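Local coordinates for protein putative sulfatase yidJ (Bacteroides fragilis, PDB 2QZU) that probably hydrolyses sulfate esters, as an arylsulfatase-like member of the sulfatase family within the alkaline phosphatase superfamily, at residues F32-Q37 and I356-L361; P141-Y146 and W154-P159; E210-Q215 and I294-Q299; N305-F310 and L366-F371; E332-P337 and G415-R420. One frame throughout, in Å; residues are numbered along the deposited sequence.

Contact 1. Residues F32-Q37 and I356-L361; sequences FIMADQ and IAFADL
Phe-32 and Met-34, alternate residues on one face of strand 29-35, meet Phe-358 and Leu-361 in a wholly apolar contact. Its tightest point is methyl CD1 of Leu-361, 3.4 Å from CE2 of Phe-32 and reaching the ring obliquely. CE1 of Phe-358 lies near the plane of the Phe-32 ring, at its edge, 4.2 Å from CZ of Phe-32. The selenium of Met-34, a selenomethionine here, approaches the edge of the Phe-358 ring, with SE 3.9 Å from its CZ; this is an in-plane Met-aromatic contact. Met-34 gets there by placing CG between its own N and carbonyl carbon (chi1 63°) and bending at chi3.

Behind this first shell, the turn that presents Phe-358 and Leu-361 is tied by Asp-360, whose OD2 accepts from Ala-357 N at 2.9 Å, the donor standing above the carboxylate plane. Asp-360 also bonds to Phe-382 and Gln-399. Helix 76-85 adds Leu-83 against both phenyl rings and Arg-80 against Met-34. Just beyond the strand, Asp-36 forms salt bridges with Arg-80 and Lys-132. The arrangement illustrates the packing of a central parallel strand against the 3-10 turn that leads into helix 361-368 in the alpha/beta core of sulfatases.

Contact 2. Residues P141-Y146 and W154-P159; sequences PYVDTY and WNEWCP
Val-143, Asn-155 and Glu-156 grip one water between two irregular segments of the long loop that joins strands 126-130 and 168-172. The water accepts from Val-143 N (2.9 Å) and donates to Asn-155 O (2.8 Å) and to Glu-156 OE1 (2.7 Å), so it links one backbone N-H of the first segment to a carbonyl and a carboxylate oxygen of the second.

Beside the water-mediated link, methyl CG2 of Val-143 lies 3.6 Å from Asn-155 O and 3.7 Å from Asn-155 ND2, the two side chains running at about a right angle. Farther along, Asn-155 ND2 lies 3.2 Å from Thr-145 OG1 in what scores as a hydrogen bond, although the amide nitrogen is crowded by an atom elsewhere and the bond is therefore doubtful. The hydroxyl of Thr-145 has a stronger partner in Asn-147, and OD1 of Asn-155 is taken by the backbone N of Thr-174. Next to Thr-145, Tyr-146 O bonds to Lys-24 of the second subunit.

Glu-156 departs from the other segment at CB but folds back at chi2 (54°), bringing its carboxylate to the water. OE1 is also bound by Tyr-139 N; OE2 accepts from Trp-157 N at 2.8 Å and forms a salt bridge with Arg-190. With both oxygens so engaged, the buried carboxylate is probably stabilised as an anion, and the water extends its network to the backbone of the facing segment.

Contact 3. Residues E210-Q215 and I294-Q299; sequences EYINGQ and IEALKQ
Helix-to-helix packing, apolar and small, joins the C-terminal part of helix 200-213 to the end of helix 267-299 through Ile-212, Ala-296 and Leu-297. Both helices belong to the same outer layer of the alpha/beta/alpha sandwich characteristic of the alkaline phosphatase superfamily: Tyr-211 leans on strands 126-130 and 222-228 of the central sheet, while Leu-297 and Ile-294 lean on Val-308 of strand 306-311.

Ile-212 supplies one side of the contact. Both of its branches touch CD2 of Leu-297, and CG2 also reaches Ala-296. That CG2 methyl stands 3.8 Å from the leucine CD2, 3.9 Å from the carbonyl oxygen of Ala-296 and 4.2 Å from the CB of the same alanine. Asn-300 and Leu-302 also lie against Ile-212.

Beside the contact, Gln-215 folds back toward Tyr-211. Its NE2 donates to Tyr-211 O at 3.2 Å; the acceptor lies in the amide plane of Gln-215, the donor tilted from the carbonyl plane.

The longer branch of Ile-212 makes the closest approach between the segments. With CG1 placed opposite the carbonyl carbon (chi1 -69°) and the branch continuing extended, the terminal methyl is carried out to Leu-297. The isoleucine and leucine side chains run across each other nearly perpendicularly, and Ile-212 CD1 comes to rest 3.7 Å from Leu-297 CD2.

Contact 4. Residues N305-F310 and L366-F371; sequences NTIVVF and LSMMGF
Ile-307 provides the whole strand side of this contact, and Met-369 and Met-368, both selenomethionines in this crystal, receive it from segment 366-371, where helix 361-368 gives way to a turn. The three are buried and meet through saturated groups alone. Methyl CD1 of Ile-307 is the touching atom throughout: it lies 3.7 Å from CG of Met-369, 3.8 Å from CE of the same residue, and 4.3 Å from CE of Met-368.

In Met-369, CG and CE, both bonded to the selenium, each touch CD1 of Ile-307, and the two side chains lie slantwise to each other. Met-368 approaches differently, bent at chi3 (71°), so that only its terminal methyl comes close. Ile-307 reaches out by placing CG1 opposite its carbonyl carbon (chi1 -65°) with CD1 trans beyond it.

The helix end is shaped by a Schellman motif. Gly-370 turns to positive phi (98°), and two backbone bonds close the last turn, Phe-371 N to Leu-366 O at 2.8 Å and Gly-370 N to Ser-367 O at 3.1 Å. Around this core, Leu-340 of the neighbouring strand 338-341 touches both Ile-307 and Met-368, Leu-30 of strand 29-35 touches Met-369, and helix 385-390 lies against Met-368. This is the layer packing of an alpha/beta sandwich, a central strand facing a helix that ends in a Schellman motif with glycine at the C' position.

Contact 5. Residues E332-P337 and G415-R420; sequences ESMRIP and GLRTDR
Met-334 and Arg-417 meet through methyl and methylene groups in the more enclosed, apolar part of a sparse contact. The terminal methyl CE of Met-334, a selenomethionine here, lies 4.2 Å from CD of Arg-417, the two side chains sliding past each other in opposite directions. Arg-417 is stretched straight from CG to NE, with CG set opposite the backbone N (chi1 -178°), which lays its aliphatic part alongside the methyl and carries the guanidinium onward toward Arg-335.

There the contact changes in kind and less surface is buried. CD of Arg-335 stands 4.1 Å from NH2 of Arg-417, met obliquely, and the two guanidinium planes are turned 68° apart. Arg-335 is folded at chi2 and chi3, and its guanidinium finds partners of its own: a salt bridge to Asp-41 and a hydrogen bond to Ala-69 O, besides a weak one to Ile-336 O. The loose side lies beyond Arg-417, where Thr-418 OG1 accepts from Arg-420 N at 3.0 Å in an ST turn and Asp-419 is exposed.

The contact joins the end of helix 331-334 to the end of an inner strand, 412-417, of the four-stranded antiparallel sheet. Two like charges can come this near, NE of Arg-335 being 5.2 Å from NH2 of Arg-417, probably because each has a carboxylate partner, Asp-41 for the first and Glu-331 for the second; the balance is incomplete, since Arg-440 brings another like charge close to Arg-417.

How the contacts relate
Contacts 1, 4 and 5 touch one another, and contact 3 joins them through contact 4. Contacts 1 and 4, with centres 14 Å apart, share the central sheet, where Ile-33 N probably bonds to Val-309 O at 2.7 Å. Contact 3 packs on the other face of strand 306-311, Leu-297 CD1 lying 3.7 Å from Val-308 CG2. Contact 5 meets contact 1 at Ile-336 CD1 and Phe-358 CB (3.7 Å), and contact 4 at Pro-337 CG and Phe-310 CE2 (4.0 Å). Contact 2 stands apart, its centre about 25 Å from that of contact 1. The likely catalytic region adjoins contact 1: helix 76-85 starts at Ser-76, predicted to mature to 3-oxoalanine but unmodified here, and reaches Asp-36 through Arg-80.

Contact 1. Residues F32-Q37 and I356-L361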
# COMPACT_ATOMS: atom_id res chain seq x y z
N PHE A 32 17.91 5.65 24.87
CA PHE A 32 17.08 6.61 24.16
C PHE A 32 16.18 5.85 23.19
O PHE A 32 16.65 5.30 22.19
CB PHE A 32 18.01 7.57 23.41
CG PHE A 32 17.32 8.78 22.84
CD1 PHE A 32 16.51 8.68 21.71
CD2 PHE A 32 17.52 10.03 23.41
CE1 PHE A 32 15.93 9.82 21.15
CE2 PHE A 32 16.94 11.17 22.86
CZ PHE A 32 16.14 11.06 21.72
N ILE A 33 14.90 5.82 23.51
CA ILE A 33 13.93 5.12 22.68
C ILE A 33 13.02 6.11 21.98
O ILE A 33 12.52 7.06 22.59
CB ILE A 33 13.05 4.18 23.52
CG1 ILE A 33 13.94 3.19 24.29
CG2 ILE A 33 12.09 3.41 22.61
CD1 ILE A 33 13.17 2.30 25.24
N MSE A 34 12.82 5.91 20.68
CA MSE A 34 11.93 6.79 19.94
C MSE A 34 11.17 5.97 18.92
O MSE A 34 11.65 4.96 18.41
CB MSE A 34 12.71 7.92 19.26
CG MSE A 34 13.71 7.49 18.21
SE MSE A 34 14.60 9.03 17.42
CE MSE A 34 16.44 8.44 17.55
N ALA A 35 9.94 6.40 18.65
CA ALA A 35 9.08 5.74 17.69
C ALA A 35 8.71 6.86 16.74
O ALA A 35 8.26 7.92 17.16
CB ALA A 35 7.84 5.19 18.38
N ASP A 36 8.92 6.62 15.45
CA ASP A 36 8.64 7.63 14.44
C ASP A 36 7.15 7.96 14.27
O ASP A 36 6.29 7.08 14.33
CB ASP A 36 9.25 7.17 13.11
CG ASP A 36 9.30 8.27 12.08
OD1 ASP A 36 8.23 8.64 11.55
OD2 ASP A 36 10.41 8.77 11.79
N GLN A 37 6.86 9.25 14.08
CA GLN A 37 5.50 9.71 13.83
C GLN A 37 4.50 9.40 14.95
O GLN A 37 3.34 9.10 14.69
CB GLN A 37 5.03 9.10 12.51
CG GLN A 37 3.86 9.80 11.85
CD GLN A 37 3.91 9.64 10.34
OE1 GLN A 37 4.85 10.12 9.70
NE2 GLN A 37 2.92 8.98 9.78
N ILE A 356 9.82 21.39 26.57
CA ILE A 356 11.08 20.85 26.07
C ILE A 356 10.89 20.40 24.62
O ILE A 356 9.81 19.94 24.24
CB ILE A 356 11.55 19.66 26.95
CG1 ILE A 356 12.85 19.07 26.40
CG2 ILE A 356 10.47 18.59 27.01
CD1 ILE A 356 13.52 18.09 27.35
N ALA A 357 11.92 20.55 23.81
CA ALA A 357 11.84 20.15 22.41
C ALA A 357 12.75 18.97 22.13
O ALA A 357 13.75 18.76 22.81
CB ALA A 357 12.22 21.32 21.50
N PHE A 358 12.39 18.22 21.10
CA PHE A 358 13.16 17.05 20.67
C PHE A 358 14.64 17.42 20.55
O PHE A 358 15.51 16.67 21.00
CB PHE A 358 12.60 16.59 19.31
CG PHE A 358 13.19 15.30 18.80
CD1 PHE A 358 13.02 14.11 19.49
CD2 PHE A 358 13.85 15.28 17.57
CE1 PHE A 358 13.49 12.90 18.96
CE2 PHE A 358 14.32 14.08 17.03
CZ PHE A 358 14.14 12.89 17.72
N ALA A 359 14.92 18.58 19.96
CA ALA A 359 16.30 19.03 19.75
C ALA A 359 17.06 19.51 20.98
O ALA A 359 18.27 19.72 20.92
CB ALA A 359 16.32 20.11 18.68
N ASP A 360 16.36 19.70 22.09
CA ASP A 360 17.02 20.15 23.32
C ASP A 360 17.68 19.00 24.06
O ASP A 360 18.43 19.23 25.01
CB ASP A 360 16.01 20.83 24.25
CG ASP A 360 15.38 22.06 23.64
OD1 ASP A 360 16.07 22.76 22.85
OD2 ASP A 360 14.20 22.34 23.95
N LEU A 361 17.41 17.77 23.64
CA LEU A 361 17.96 16.62 24.33
C LEU A 361 19.49 16.49 24.32
O LEU A 361 20.06 15.93 25.25
CB LEU A 361 17.31 15.33 23.80
CG LEU A 361 15.83 15.21 24.21
CD1 LEU A 361 15.20 14.00 23.52
CD2 LEU A 361 15.72 15.08 25.72

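Contact 2. Residues P141-Y146 and W154-P159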
# COMPACT_ATOMS: atom_id res chain seq x y z
N PRO A 141 25.07 3.85 -7.56
CA PRO A 141 23.81 3.11 -7.72
C PRO A 141 23.16 2.89 -6.35
O PRO A 141 23.82 2.49 -5.40
CB PRO A 141 24.26 1.80 -8.37
CG PRO A 141 25.62 1.60 -7.76
CD PRO A 141 26.23 2.98 -7.84
N TYR A 142 21.86 3.16 -6.27
CA TYR A 142 21.13 3.03 -5.01
C TYR A 142 21.05 1.59 -4.51
O TYR A 142 20.98 0.65 -5.31
CB TYR A 142 19.72 3.59 -5.16
CG TYR A 142 19.67 5.02 -5.67
CD1 TYR A 142 20.34 6.04 -5.00
CD2 TYR A 142 18.94 5.34 -6.82
CE1 TYR A 142 20.30 7.35 -5.46
CE2 TYR A 142 18.89 6.66 -7.29
CZ TYR A 142 19.58 7.65 -6.61
OH TYR A 142 19.55 8.95 -7.06
N VAL A 143 21.06 1.41 -3.19
CA VAL A 143 20.96 0.07 -2.62
C VAL A 143 19.60 -0.50 -3.04
O VAL A 143 18.63 0.24 -3.21
CB VAL A 143 21.09 0.07 -1.08
CG1 VAL A 143 22.49 0.53 -0.68
CG2 VAL A 143 20.04 0.95 -0.45
N ASP A 144 19.55 -1.82 -3.18
CA ASP A 144 18.36 -2.51 -3.65
C ASP A 144 17.16 -2.75 -2.72
O ASP A 144 16.83 -3.89 -2.41
CB ASP A 144 18.79 -3.84 -4.28
CG ASP A 144 17.67 -4.51 -5.07
OD1 ASP A 144 16.92 -3.80 -5.76
OD2 ASP A 144 17.56 -5.76 -5.00
N THR A 145 16.51 -1.67 -2.28
CA THR A 145 15.30 -1.79 -1.46
C THR A 145 14.17 -1.12 -2.25
O THR A 145 14.43 -0.27 -3.10
CB THR A 145 15.44 -1.14 -0.06
OG1 THR A 145 15.90 0.21 -0.20
CG2 THR A 145 16.42 -1.94 0.79
N TYR A 146 12.93 -1.50 -1.96
CA TYR A 146 11.78 -0.97 -2.69
C TYR A 146 11.67 0.55 -2.80
O TYR A 146 11.26 1.07 -3.84
CB TYR A 146 10.47 -1.52 -2.12
CG TYR A 146 9.97 -0.77 -0.92
CD1 TYR A 146 10.48 -1.03 0.35
CD2 TYR A 146 9.06 0.28 -1.06
CE1 TYR A 146 10.10 -0.27 1.45
CE2 TYR A 146 8.67 1.04 0.02
CZ TYR A 146 9.20 0.76 1.28
OH TYR A 146 8.88 1.54 2.36
N TRP A 154 15.26 6.86 -1.34
CA TRP A 154 15.23 7.33 0.05
C TRP A 154 16.15 6.63 1.04
O TRP A 154 16.48 7.19 2.08
CB TRP A 154 13.80 7.22 0.59
CG TRP A 154 12.83 8.19 0.01
CD1 TRP A 154 12.38 8.22 -1.28
CD2 TRP A 154 12.23 9.30 0.68
NE1 TRP A 154 11.53 9.29 -1.46
CE2 TRP A 154 11.42 9.97 -0.27
CE3 TRP A 154 12.30 9.80 1.98
CZ2 TRP A 154 10.68 11.11 0.05
CZ3 TRP A 154 11.56 10.94 2.30
CH2 TRP A 154 10.77 11.58 1.34
N ASN A 155 16.56 5.41 0.71
CA ASN A 155 17.37 4.63 1.63
C ASN A 155 18.84 4.56 1.24
O ASN A 155 19.18 4.41 0.07
CB ASN A 155 16.75 3.23 1.73
CG ASN A 155 17.43 2.35 2.75
OD1 ASN A 155 17.73 2.76 3.87
ND2 ASN A 155 17.66 1.10 2.37
N GLU A 156 19.71 4.71 2.24
CA GLU A 156 21.14 4.67 2.01
C GLU A 156 21.87 4.06 3.21
O GLU A 156 21.37 4.09 4.33
CB GLU A 156 21.66 6.09 1.73
CG GLU A 156 23.15 6.18 1.44
CD GLU A 156 23.59 5.26 0.30
OE1 GLU A 156 23.19 5.50 -0.86
OE2 GLU A 156 24.34 4.29 0.58
N TRP A 157 23.04 3.49 2.95
CA TRP A 157 23.87 2.87 3.97
C TRP A 157 24.64 3.94 4.74
O TRP A 157 24.95 5.00 4.19
CB TRP A 157 24.86 1.91 3.29
CG TRP A 157 25.83 1.20 4.20
CD1 TRP A 157 25.53 0.38 5.25
CD2 TRP A 157 27.26 1.17 4.07
NE1 TRP A 157 26.68 -0.16 5.78
CE2 TRP A 157 27.76 0.31 5.08
CE3 TRP A 157 28.17 1.78 3.20
CZ2 TRP A 157 29.12 0.05 5.24
CZ3 TRP A 157 29.53 1.53 3.36
CH2 TRP A 157 29.99 0.66 4.38
N CYS A 158 24.95 3.67 6.01
CA CYS A 158 25.73 4.60 6.80
C CYS A 158 27.07 3.92 7.05
O CYS A 158 27.16 3.00 7.87
CB CYS A 158 25.06 4.90 8.15
SG CYS A 158 25.96 6.14 9.14
N PRO A 159 28.12 4.33 6.33
CA PRO A 159 29.44 3.72 6.52
C PRO A 159 29.94 4.02 7.93
O PRO A 159 29.52 5.00 8.55
CB PRO A 159 30.28 4.38 5.43
CG PRO A 159 29.66 5.74 5.30
CD PRO A 159 28.17 5.44 5.35
O HOH W 1 21.11 4.05 -1.89

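Contact 3. Residues E210-Q215 and I294-Q299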
# COMPACT_ATOMS: atom_id res chain seq x y z
N GLU A 210 19.47 -8.03 23.84
CA GLU A 210 20.77 -8.69 23.80
C GLU A 210 21.87 -7.69 24.16
O GLU A 210 22.79 -8.02 24.91
CB GLU A 210 21.03 -9.28 22.41
CG GLU A 210 19.97 -10.29 22.00
CD GLU A 210 20.30 -10.98 20.69
OE1 GLU A 210 20.81 -10.31 19.77
OE2 GLU A 210 20.04 -12.20 20.59
N TYR A 211 21.77 -6.48 23.62
CA TYR A 211 22.77 -5.45 23.91
C TYR A 211 22.79 -5.15 25.41
O TYR A 211 23.85 -5.11 26.03
CB TYR A 211 22.46 -4.16 23.15
CG TYR A 211 23.55 -3.12 23.28
CD1 TYR A 211 24.71 -3.22 22.53
CD2 TYR A 211 23.42 -2.05 24.16
CE1 TYR A 211 25.73 -2.27 22.65
CE2 TYR A 211 24.43 -1.10 24.29
CZ TYR A 211 25.58 -1.22 23.53
OH TYR A 211 26.58 -0.28 23.64
N ILE A 212 21.61 -4.94 25.98
CA ILE A 212 21.47 -4.65 27.40
C ILE A 212 22.01 -5.78 28.28
O ILE A 212 22.68 -5.53 29.28
CB ILE A 212 20.00 -4.34 27.74
CG1 ILE A 212 19.60 -3.01 27.10
CG2 ILE A 212 19.81 -4.30 29.25
CD1 ILE A 212 18.12 -2.68 27.17
N ASN A 213 21.71 -7.03 27.91
CA ASN A 213 22.19 -8.17 28.67
C ASN A 213 23.72 -8.13 28.73
O ASN A 213 24.32 -8.46 29.75
CB ASN A 213 21.74 -9.48 28.02
CG ASN A 213 20.26 -9.76 28.19
OD1 ASN A 213 19.71 -10.67 27.56
ND2 ASN A 213 19.60 -8.99 29.04
N GLY A 214 24.33 -7.73 27.62
CA GLY A 214 25.78 -7.66 27.55
C GLY A 214 26.42 -6.55 28.36
O GLY A 214 27.64 -6.49 28.47
N GLN A 215 25.60 -5.67 28.94
CA GLN A 215 26.11 -4.56 29.74
C GLN A 215 25.96 -4.83 31.24
O GLN A 215 26.31 -3.99 32.07
CB GLN A 215 25.36 -3.26 29.41
CG GLN A 215 25.25 -2.92 27.93
CD GLN A 215 26.59 -2.87 27.24
OE1 GLN A 215 27.50 -2.17 27.68
NE2 GLN A 215 26.72 -3.61 26.14
N ILE A 294 12.40 -2.24 28.85
CA ILE A 294 12.43 -1.79 30.23
C ILE A 294 12.64 -2.99 31.15
O ILE A 294 13.42 -2.93 32.10
CB ILE A 294 11.10 -1.09 30.62
CG1 ILE A 294 10.90 0.16 29.77
CG2 ILE A 294 11.12 -0.73 32.10
CD1 ILE A 294 12.06 1.13 29.81
N GLU A 295 11.95 -4.09 30.85
CA GLU A 295 12.07 -5.30 31.66
C GLU A 295 13.50 -5.83 31.65
O GLU A 295 13.99 -6.32 32.67
CB GLU A 295 11.12 -6.39 31.15
CG GLU A 295 11.10 -7.64 32.00
CD GLU A 295 10.12 -8.68 31.50
OE1 GLU A 295 8.92 -8.36 31.39
OE2 GLU A 295 10.55 -9.82 31.22
N ALA A 296 14.17 -5.73 30.50
CA ALA A 296 15.55 -6.18 30.39
C ALA A 296 16.44 -5.32 31.27
O ALA A 296 17.35 -5.82 31.94
CB ALA A 296 16.01 -6.11 28.94
N LEU A 297 16.17 -4.01 31.28
CA LEU A 297 16.95 -3.10 32.11
C LEU A 297 16.77 -3.46 33.59
O LEU A 297 17.75 -3.53 34.33
CB LEU A 297 16.49 -1.65 31.88
CG LEU A 297 16.90 -1.03 30.54
CD1 LEU A 297 16.26 0.35 30.41
CD2 LEU A 297 18.43 -0.93 30.45
N LYS A 298 15.54 -3.70 34.01
CA LYS A 298 15.27 -4.06 35.40
C LYS A 298 15.88 -5.41 35.78
O LYS A 298 16.41 -5.58 36.88
CB LYS A 298 13.76 -4.07 35.66
CG LYS A 298 13.12 -2.69 35.69
CD LYS A 298 11.62 -2.78 35.96
CE LYS A 298 11.03 -1.42 36.32
NZ LYS A 298 11.21 -0.42 35.24
N GLN A 299 15.80 -6.37 34.86
CA GLN A 299 16.35 -7.71 35.09
C GLN A 299 17.87 -7.68 35.30
O GLN A 299 18.42 -8.47 36.06
CB GLN A 299 16.02 -8.61 33.89
CG GLN A 299 16.65 -10.01 33.93
CD GLN A 299 16.16 -10.85 35.09
OE1 GLN A 299 14.96 -10.90 35.38
NE2 GLN A 299 17.08 -11.53 35.76

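Contact 4. Residues N305-F310 and L366-F371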
# COMPACT_ATOMS: atom_id res chain seq x y z
N ASN A 305 20.00 3.40 37.49
CA ASN A 305 21.01 4.41 37.16
C ASN A 305 21.19 4.58 35.67
O ASN A 305 22.31 4.70 35.17
CB ASN A 305 22.36 4.10 37.81
CG ASN A 305 23.29 5.30 37.79
OD1 ASN A 305 22.88 6.41 38.13
ND2 ASN A 305 24.54 5.09 37.38
N THR A 306 20.06 4.58 34.97
CA THR A 306 20.04 4.76 33.54
C THR A 306 18.95 5.77 33.23
O THR A 306 17.86 5.72 33.80
CB THR A 306 19.69 3.45 32.80
OG1 THR A 306 20.74 2.50 32.98
CG2 THR A 306 19.48 3.72 31.30
N ILE A 307 19.26 6.72 32.36
CA ILE A 307 18.26 7.69 31.96
C ILE A 307 17.55 7.04 30.78
O ILE A 307 18.18 6.74 29.77
CB ILE A 307 18.90 9.01 31.49
CG1 ILE A 307 19.63 9.68 32.65
CG2 ILE A 307 17.82 9.93 30.92
CD1 ILE A 307 20.48 10.86 32.24
N VAL A 308 16.25 6.80 30.92
CA VAL A 308 15.47 6.20 29.84
C VAL A 308 14.58 7.30 29.29
O VAL A 308 13.88 7.98 30.04
CB VAL A 308 14.60 5.03 30.34
CG1 VAL A 308 13.73 4.48 29.20
CG2 VAL A 308 15.49 3.93 30.90
N VAL A 309 14.62 7.48 27.98
CA VAL A 309 13.82 8.50 27.32
C VAL A 309 12.94 7.86 26.25
O VAL A 309 13.42 7.02 25.49
CB VAL A 309 14.70 9.54 26.60
CG1 VAL A 309 13.83 10.60 25.94
CG2 VAL A 309 15.69 10.17 27.57
N PHE A 310 11.66 8.23 26.22
CA PHE A 310 10.78 7.75 25.15
C PHE A 310 10.24 9.00 24.49
O PHE A 310 9.58 9.83 25.14
CB PHE A 310 9.59 6.93 25.65
CG PHE A 310 8.70 6.46 24.52
CD1 PHE A 310 9.09 5.40 23.70
CD2 PHE A 310 7.52 7.13 24.21
CE1 PHE A 310 8.34 5.03 22.59
CE2 PHE A 310 6.75 6.76 23.10
CZ PHE A 310 7.16 5.72 22.29
N LEU A 366 23.31 15.57 28.08
CA LEU A 366 24.74 15.63 28.37
C LEU A 366 25.01 16.29 29.73
O LEU A 366 25.84 15.80 30.49
CB LEU A 366 25.47 16.39 27.26
CG LEU A 366 26.45 15.59 26.40
CD1 LEU A 366 25.93 14.19 26.13
CD2 LEU A 366 26.69 16.34 25.09
N SER A 367 24.33 17.39 30.02
CA SER A 367 24.52 18.07 31.30
C SER A 367 23.99 17.19 32.43
O SER A 367 24.62 17.09 33.48
CB SER A 367 23.81 19.43 31.31
OG SER A 367 24.49 20.38 30.49
N MSE A 368 22.84 16.56 32.22
CA MSE A 368 22.27 15.69 33.24
C MSE A 368 23.22 14.53 33.55
O MSE A 368 23.29 14.06 34.68
CB MSE A 368 20.93 15.10 32.77
CG MSE A 368 19.76 16.07 32.75
SE MSE A 368 18.21 15.22 31.95
CE MSE A 368 17.78 13.99 33.38
N MSE A 369 23.94 14.09 32.53
CA MSE A 369 24.86 12.96 32.66
C MSE A 369 26.22 13.30 33.27
O MSE A 369 27.01 12.40 33.54
CB MSE A 369 25.05 12.30 31.30
CG MSE A 369 23.78 11.62 30.81
SE MSE A 369 23.83 11.11 28.95
CE MSE A 369 21.92 10.87 28.72
N GLY A 370 26.48 14.59 33.47
CA GLY A 370 27.74 15.02 34.04
C GLY A 370 28.77 15.47 33.02
O GLY A 370 29.96 15.57 33.34
N PHE A 371 28.33 15.76 31.80
CA PHE A 371 29.25 16.18 30.75
C PHE A 371 28.92 17.56 30.18
O PHE A 371 29.08 17.80 28.98
CB PHE A 371 29.25 15.14 29.62
CG PHE A 371 29.69 13.76 30.07
CD1 PHE A 371 30.96 13.56 30.58
CD2 PHE A 371 28.81 12.69 30.01
CE1 PHE A 371 31.36 12.29 31.03
CE2 PHE A 371 29.20 11.42 30.46
CZ PHE A 371 30.48 11.22 30.97

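Contact 5. Residues E332-P337 and G415-R420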
# COMPACT_ATOMS: atom_id res chain seq x y z
N GLU A 332 -1.14 18.83 16.34
CA GLU A 332 -1.09 17.38 16.10
C GLU A 332 0.20 16.96 15.39
O GLU A 332 0.59 15.79 15.43
CB GLU A 332 -2.30 16.91 15.29
CG GLU A 332 -2.35 17.45 13.87
CD GLU A 332 -3.10 18.76 13.75
OE1 GLU A 332 -3.24 19.48 14.77
OE2 GLU A 332 -3.56 19.08 12.64
N SER A 333 0.85 17.92 14.75
CA SER A 333 2.10 17.70 14.04
C SER A 333 3.32 17.96 14.93
O SER A 333 4.27 17.17 14.95
CB SER A 333 2.14 18.61 12.80
OG SER A 333 3.42 18.60 12.18
N MSE A 334 3.29 19.06 15.67
CA MSE A 334 4.40 19.44 16.55
C MSE A 334 4.50 18.67 17.87
O MSE A 334 5.60 18.37 18.33
CB MSE A 334 4.34 20.94 16.87
CG MSE A 334 4.55 21.87 15.67
SE MSE A 334 4.69 23.74 16.23
CE MSE A 334 6.47 23.66 16.99
N ARG A 335 3.36 18.36 18.49
CA ARG A 335 3.37 17.66 19.78
C ARG A 335 3.89 16.23 19.71
O ARG A 335 3.42 15.41 18.91
CB ARG A 335 1.98 17.71 20.41
CG ARG A 335 1.65 19.05 21.06
CD ARG A 335 2.13 19.08 22.50
NE ARG A 335 1.44 18.06 23.28
CZ ARG A 335 2.02 16.97 23.79
NH1 ARG A 335 1.28 16.10 24.47
NH2 ARG A 335 3.32 16.78 23.66
N ILE A 336 4.86 15.93 20.57
CA ILE A 336 5.46 14.60 20.64
C ILE A 336 5.51 14.09 22.07
O ILE A 336 5.46 14.87 23.03
CB ILE A 336 6.92 14.61 20.11
CG1 ILE A 336 7.76 15.62 20.90
CG2 ILE A 336 6.94 14.94 18.63
CD1 ILE A 336 9.26 15.54 20.62
N PRO A 337 5.57 12.76 22.23
CA PRO A 337 5.64 12.21 23.58
C PRO A 337 7.04 12.51 24.09
O PRO A 337 7.97 12.69 23.30
CB PRO A 337 5.41 10.72 23.36
CG PRO A 337 6.01 10.49 22.01
CD PRO A 337 5.50 11.69 21.23
N GLY A 415 8.64 30.39 12.85
CA GLY A 415 7.63 30.74 13.82
C GLY A 415 8.05 30.54 15.25
O GLY A 415 9.20 30.17 15.54
N LEU A 416 7.12 30.78 16.16
CA LEU A 416 7.35 30.62 17.58
C LEU A 416 6.12 29.99 18.23
O LEU A 416 4.99 30.23 17.79
CB LEU A 416 7.60 31.99 18.23
CG LEU A 416 8.82 32.80 17.80
CD1 LEU A 416 8.73 34.20 18.41
CD2 LEU A 416 10.10 32.10 18.23
N ARG A 417 6.34 29.19 19.26
CA ARG A 417 5.24 28.56 19.99
C ARG A 417 5.41 28.92 21.46
O ARG A 417 6.39 28.52 22.09
CB ARG A 417 5.27 27.03 19.83
CG ARG A 417 4.12 26.30 20.55
CD ARG A 417 4.20 24.78 20.34
NE ARG A 417 3.09 24.05 20.97
CZ ARG A 417 2.93 23.89 22.28
NH1 ARG A 417 3.82 24.39 23.13
NH2 ARG A 417 1.90 23.20 22.74
N THR A 418 4.49 29.71 21.99
CA THR A 418 4.55 30.08 23.40
C THR A 418 3.56 29.16 24.10
O THR A 418 2.86 28.39 23.44
CB THR A 418 4.14 31.54 23.66
OG1 THR A 418 2.71 31.65 23.63
CG2 THR A 418 4.74 32.46 22.60
N ASP A 419 3.48 29.25 25.43
CA ASP A 419 2.55 28.40 26.16
C ASP A 419 1.09 28.68 25.81
O ASP A 419 0.20 27.94 26.23
CB ASP A 419 2.75 28.55 27.68
CG ASP A 419 2.71 30.00 28.14
OD1 ASP A 419 1.96 30.80 27.54
OD2 ASP A 419 3.43 30.33 29.11
N ARG A 420 0.85 29.74 25.04
CA ARG A 420 -0.52 30.08 24.65
C ARG A 420 -0.73 30.29 23.16
O ARG A 420 -1.76 29.89 22.61
CB ARG A 420 -0.97 31.35 25.38
CG ARG A 420 -2.35 31.83 24.96
CD ARG A 420 -2.76 33.11 25.67
NE ARG A 420 -4.11 33.52 25.28
CZ ARG A 420 -4.70 34.64 25.69
NH1 ARG A 420 -4.06 35.48 26.50
NH2 ARG A 420 -5.93 34.93 25.28